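Local atomic coordinates of pheromone cOB1/lipoprotein, YaeC family (Enterococcus faecalis, PDB entry 4EF1), a protein that probably binds methionine as a lipoprotein of the NlpA family and is made as the precursor of the pheromone cOB1. Residues A[38-41]-A[42-45]; A[56-60]-A[61-65]. All blocks are in the same frame, centred on the assembly; numbering follows the deposited sequence.

Contact 1: A[38-41]-A[42-45]. With MSE (selenomethionine), chain C.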
# COMPACT_ATOMS: atom_id res chain seq x y z
N TYR A 38 -10.75 -7.50 4.33
CA TYR A 38 -9.98 -7.39 5.58
C TYR A 38 -9.62 -5.92 5.82
O TYR A 38 -9.29 -5.20 4.87
CB TYR A 38 -8.67 -8.19 5.52
CG TYR A 38 -8.88 -9.67 5.38
CD1 TYR A 38 -9.06 -10.46 6.51
CD2 TYR A 38 -8.96 -10.28 4.12
CE1 TYR A 38 -9.32 -11.82 6.39
CE2 TYR A 38 -9.21 -11.65 4.00
CZ TYR A 38 -9.38 -12.41 5.14
OH TYR A 38 -9.64 -13.76 5.05
N THR A 39 -9.70 -5.49 7.06
CA THR A 39 -9.47 -4.10 7.46
C THR A 39 -8.04 -3.85 7.98
O THR A 39 -7.73 -2.72 8.35
CB THR A 39 -10.49 -3.72 8.56
OG1 THR A 39 -10.32 -4.56 9.70
CG2 THR A 39 -11.93 -3.89 8.04
N ASP A 40 -7.19 -4.88 7.96
CA ASP A 40 -5.83 -4.76 8.50
C ASP A 40 -4.80 -5.36 7.57
O ASP A 40 -5.12 -5.78 6.45
CB ASP A 40 -5.77 -5.45 9.86
CG ASP A 40 -5.79 -6.95 9.72
OD1 ASP A 40 -6.64 -7.45 8.96
OD2 ASP A 40 -4.92 -7.59 10.28
N TYR A 41 -3.53 -5.40 8.02
CA TYR A 41 -2.45 -5.90 7.20
C TYR A 41 -1.83 -7.21 7.70
O TYR A 41 -0.87 -7.68 7.13
CB TYR A 41 -1.33 -4.83 7.04
CG TYR A 41 -1.58 -3.56 6.23
CD1 TYR A 41 -2.70 -3.41 5.41
CD2 TYR A 41 -0.65 -2.49 6.27
CE1 TYR A 41 -2.90 -2.25 4.68
CE2 TYR A 41 -0.86 -1.36 5.53
CZ TYR A 41 -1.98 -1.24 4.75
OH TYR A 41 -2.19 -0.10 3.99
N VAL A 42 -2.44 -7.83 8.72
CA VAL A 42 -1.98 -9.07 9.30
C VAL A 42 -2.90 -10.21 8.86
O VAL A 42 -2.42 -11.18 8.28
CB VAL A 42 -1.91 -8.95 10.85
CG1 VAL A 42 -1.62 -10.28 11.50
CG2 VAL A 42 -0.85 -7.89 11.25
N LEU A 43 -4.20 -10.07 9.10
CA LEU A 43 -5.16 -11.14 8.85
C LEU A 43 -5.22 -11.71 7.42
O LEU A 43 -5.39 -12.92 7.28
CB LEU A 43 -6.57 -10.78 9.36
CG LEU A 43 -6.75 -10.73 10.91
CD1 LEU A 43 -8.20 -10.38 11.23
CD2 LEU A 43 -6.38 -12.03 11.64
N PRO A 44 -5.06 -10.87 6.39
CA PRO A 44 -5.01 -11.42 5.01
C PRO A 44 -3.87 -12.41 4.75
O PRO A 44 -4.05 -13.36 3.96
CB PRO A 44 -4.86 -10.20 4.12
CG PRO A 44 -5.11 -9.02 4.98
CD PRO A 44 -4.94 -9.39 6.40
N ASN A 45 -2.72 -12.18 5.38
CA ASN A 45 -1.64 -13.16 5.33
C ASN A 45 -1.93 -14.39 6.19
O ASN A 45 -1.68 -15.50 5.73
CB ASN A 45 -0.29 -12.54 5.67
CG ASN A 45 0.32 -11.77 4.49
OD1 ASN A 45 0.08 -12.09 3.33
ND2 ASN A 45 1.18 -10.80 4.79
N MSE C . -2.13 -0.54 -0.13
CA MSE C . -0.91 -0.24 0.72
C MSE C . 0.10 0.67 0.02
O MSE C . 0.39 0.47 -1.17
OXT MSE C . 0.70 1.58 0.66
CB MSE C . -0.23 -1.51 1.22
CG MSE C . 0.91 -1.30 2.22
SE MSE C . 1.86 -2.95 2.54
CE MSE C . 0.45 -3.97 3.52
O HOH W 1 1.07 -9.63 7.33
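Y38 lays one face of its ring over P44 in the turn that leads from strand 31-37 into helix 43-50, within a fold of the periplasmic-binding-protein class. P44 CA sits nearly on the ring axis, 4.2 Å from the centroid of the Y38 ring and 7° off its normal, a CH-pi contact. The two side chains run past each other in opposite directions, which brings Y38 CB to 3.7 Å from P44 CG. L43 crosses Y38 at about a right angle and meets it obliquely, with L43 CB 3.8 Å from Y38 CD1.

D40 is modelled in two conformers. In one of them, its carboxylate closes an Asx turn. Its CG stands between the backbone N and the carbonyl carbon (chi1 73°), and this folds the carboxylate over the start of the helix. D40 OD2 accepts from V42 N at 2.9 Å, a donor lying well above the carboxylate plane. L43 N reaches the same D40 OD2 at 2.8 Å on its syn side, in a nearly straight bond (171°). Both donors come from one face, so in this conformer a single oxygen takes up two N-H groups at the turn.

The Y41 ring lies in the ligand pocket. The selenomethionine methyl CE lies over its ring, 3.3 Å from Y41 CD2. Its hydroxyl is bonded to N178. N45 OD1 accepts from Q59 NE2 and N56 ND2. One water links the two segments: it donates to Y41 O and accepts from N45 ND2, 2.8 Å from each.

Contact 2: A[56-60]-A[61-65]. With MSE (selenomethionine), chain C.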
# COMPACT_ATOMS: atom_id res chain seq x y z
N ASN A 56 -4.24 -13.42 -1.86
CA ASN A 56 -4.55 -12.10 -1.32
C ASN A 56 -4.04 -10.98 -2.22
O ASN A 56 -3.19 -11.17 -3.12
CB ASN A 56 -4.23 -11.97 0.19
CG ASN A 56 -2.74 -11.98 0.50
OD1 ASN A 56 -1.90 -11.39 -0.22
ND2 ASN A 56 -2.40 -12.61 1.62
N TYR A 57 -4.64 -9.81 -2.02
CA TYR A 57 -4.41 -8.63 -2.80
C TYR A 57 -4.53 -7.41 -1.86
O TYR A 57 -5.61 -6.84 -1.68
CB TYR A 57 -5.47 -8.56 -3.91
CG TYR A 57 -5.37 -7.36 -4.85
CD1 TYR A 57 -4.15 -6.75 -5.18
CD2 TYR A 57 -6.53 -6.86 -5.45
CE1 TYR A 57 -4.09 -5.66 -6.09
CE2 TYR A 57 -6.48 -5.79 -6.33
CZ TYR A 57 -5.29 -5.18 -6.65
OH TYR A 57 -5.34 -4.14 -7.55
N PHE A 58 -3.40 -7.01 -1.28
CA PHE A 58 -3.36 -5.90 -0.31
C PHE A 58 -1.96 -5.32 -0.06
O PHE A 58 -1.86 -4.20 0.43
CB PHE A 58 -3.99 -6.35 1.04
CG PHE A 58 -3.02 -7.04 1.94
CD1 PHE A 58 -2.67 -8.36 1.72
CD2 PHE A 58 -2.47 -6.38 3.02
CE1 PHE A 58 -1.78 -8.99 2.55
CE2 PHE A 58 -1.56 -7.01 3.85
CZ PHE A 58 -1.22 -8.31 3.62
N GLN A 59 -0.90 -6.08 -0.32
CA GLN A 59 0.47 -5.69 0.10
C GLN A 59 1.43 -5.47 -1.04
O GLN A 59 1.28 -6.08 -2.11
CB GLN A 59 1.07 -6.78 1.00
CG GLN A 59 1.37 -8.11 0.34
CD GLN A 59 1.57 -9.28 1.30
OE1 GLN A 59 2.24 -9.15 2.33
NE2 GLN A 59 0.97 -10.45 0.96
N HIS A 60 2.47 -4.67 -0.77
CA HIS A 60 3.60 -4.47 -1.66
C HIS A 60 4.74 -5.41 -1.29
O HIS A 60 4.68 -6.03 -0.24
CB HIS A 60 4.03 -2.99 -1.72
CG HIS A 60 4.29 -2.32 -0.37
ND1 HIS A 60 5.25 -2.75 0.49
CD2 HIS A 60 3.80 -1.14 0.15
CE1 HIS A 60 5.29 -1.93 1.57
NE2 HIS A 60 4.41 -0.94 1.37
N VAL A 61 5.73 -5.55 -2.16
CA VAL A 61 6.83 -6.52 -2.00
C VAL A 61 7.69 -6.32 -0.74
O VAL A 61 7.99 -7.28 -0.05
CB VAL A 61 7.73 -6.66 -3.27
CG1 VAL A 61 8.95 -7.56 -3.01
CG2 VAL A 61 6.90 -7.23 -4.44
N PRO A 62 8.08 -5.07 -0.43
CA PRO A 62 8.83 -4.93 0.83
C PRO A 62 8.05 -5.39 2.09
O PRO A 62 8.62 -6.04 2.97
CB PRO A 62 9.18 -3.43 0.84
CG PRO A 62 9.19 -3.02 -0.59
CD PRO A 62 8.08 -3.83 -1.23
N PHE A 63 6.74 -5.13 2.13
CA PHE A 63 5.92 -5.58 3.23
C PHE A 63 5.86 -7.13 3.21
O PHE A 63 6.01 -7.77 4.23
CB PHE A 63 4.51 -5.00 3.14
CG PHE A 63 3.63 -5.39 4.29
CD1 PHE A 63 2.95 -6.58 4.27
CD2 PHE A 63 3.48 -4.55 5.38
CE1 PHE A 63 2.14 -6.97 5.34
CE2 PHE A 63 2.67 -4.91 6.46
CZ PHE A 63 1.99 -6.12 6.44
N PHE A 64 5.58 -7.67 2.02
CA PHE A 64 5.51 -9.13 1.77
C PHE A 64 6.79 -9.83 2.31
O PHE A 64 6.69 -10.85 3.05
CB PHE A 64 5.32 -9.37 0.25
CG PHE A 64 5.37 -10.81 -0.19
CD1 PHE A 64 4.25 -11.61 -0.09
CD2 PHE A 64 6.53 -11.35 -0.74
CE1 PHE A 64 4.29 -12.93 -0.49
CE2 PHE A 64 6.58 -12.67 -1.14
CZ PHE A 64 5.46 -13.47 -1.02
N ASN A 65 7.95 -9.32 1.93
CA ASN A 65 9.24 -9.94 2.36
C ASN A 65 9.42 -9.91 3.88
O ASN A 65 9.89 -10.89 4.50
CB ASN A 65 10.44 -9.26 1.69
CG ASN A 65 10.53 -9.50 0.18
OD1 ASN A 65 9.87 -10.37 -0.38
ND2 ASN A 65 11.31 -8.67 -0.49
N MSE C . -2.13 -0.54 -0.13
CA MSE C . -0.91 -0.24 0.72
C MSE C . 0.10 0.67 0.02
O MSE C . 0.39 0.47 -1.17
OXT MSE C . 0.70 1.58 0.66
CB MSE C . -0.23 -1.51 1.22
CG MSE C . 0.91 -1.30 2.22
SE MSE C . 1.86 -2.95 2.54
CE MSE C . 0.45 -3.97 3.52
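The chain passes from strand 55-60 into helix 61-71 at H60, the N-cap residue, and F64 N donates to H60 O at 2.9 Å as the first turn of the helix forms. The H60 side chain caps this turn as well. H60 ND1 accepts from F63 N at 3.3 Å, with the donor somewhat tilted from the imidazole plane and the bond bent to 154°. CG of H60 lies between its backbone N and carbonyl carbon (chi1 52°), which carries the ring back over the helix start. H60 NE2 is bonded to D113, so both ring nitrogens are engaged. That fixes the ring rotation, and the selenium of the bound selenomethionine lies over one face, 3.5 Å from H60 NE2.

F63 forms another wall of this ligand pocket, seen in the crystal. Its ring face carries the selenomethionine methyl CE, while F63 CB is 3.4 Å from the selenium. F58 meets F63 obliquely, with centroids of the F58 and F63 rings 5.9 Å apart and planes at 79°. F58 CE2 and F63 CE1 are 4.0 Å apart.

Q59 runs between the aromatic rings. Its CB lies over the centre of one F58 face, and its extended chain then crosses F63 at about a right angle. The amide stands almost perpendicular to the F64 ring and comes to its edge. Besides its bond to N45, Q59 NE2 donates weakly to N56 OD1. On the other branch, Q59 OE1 touches the F63 ring in plane at its edge, 3.3 Å from F63 CD1.

In the fold
From the N terminus, the chain leaves strand 31-37 and makes the turn of contact 1 into helix 43-50. It then runs through strand 55-60, and contact 2 turns it into helix 61-71. Contact 1 closes before contact 2 opens, so the two lie in series and neither nests in nor crosses the other. Their centres lie about 11 Å apart. They meet where Y41 O packs against F58 and F63, and P44 O accepts a weak bond from N56 ND2. Both touch the selenomethionine, chiefly along its side chain. E84, N203, N176 and R116 also hydrogen-bond the same ligand.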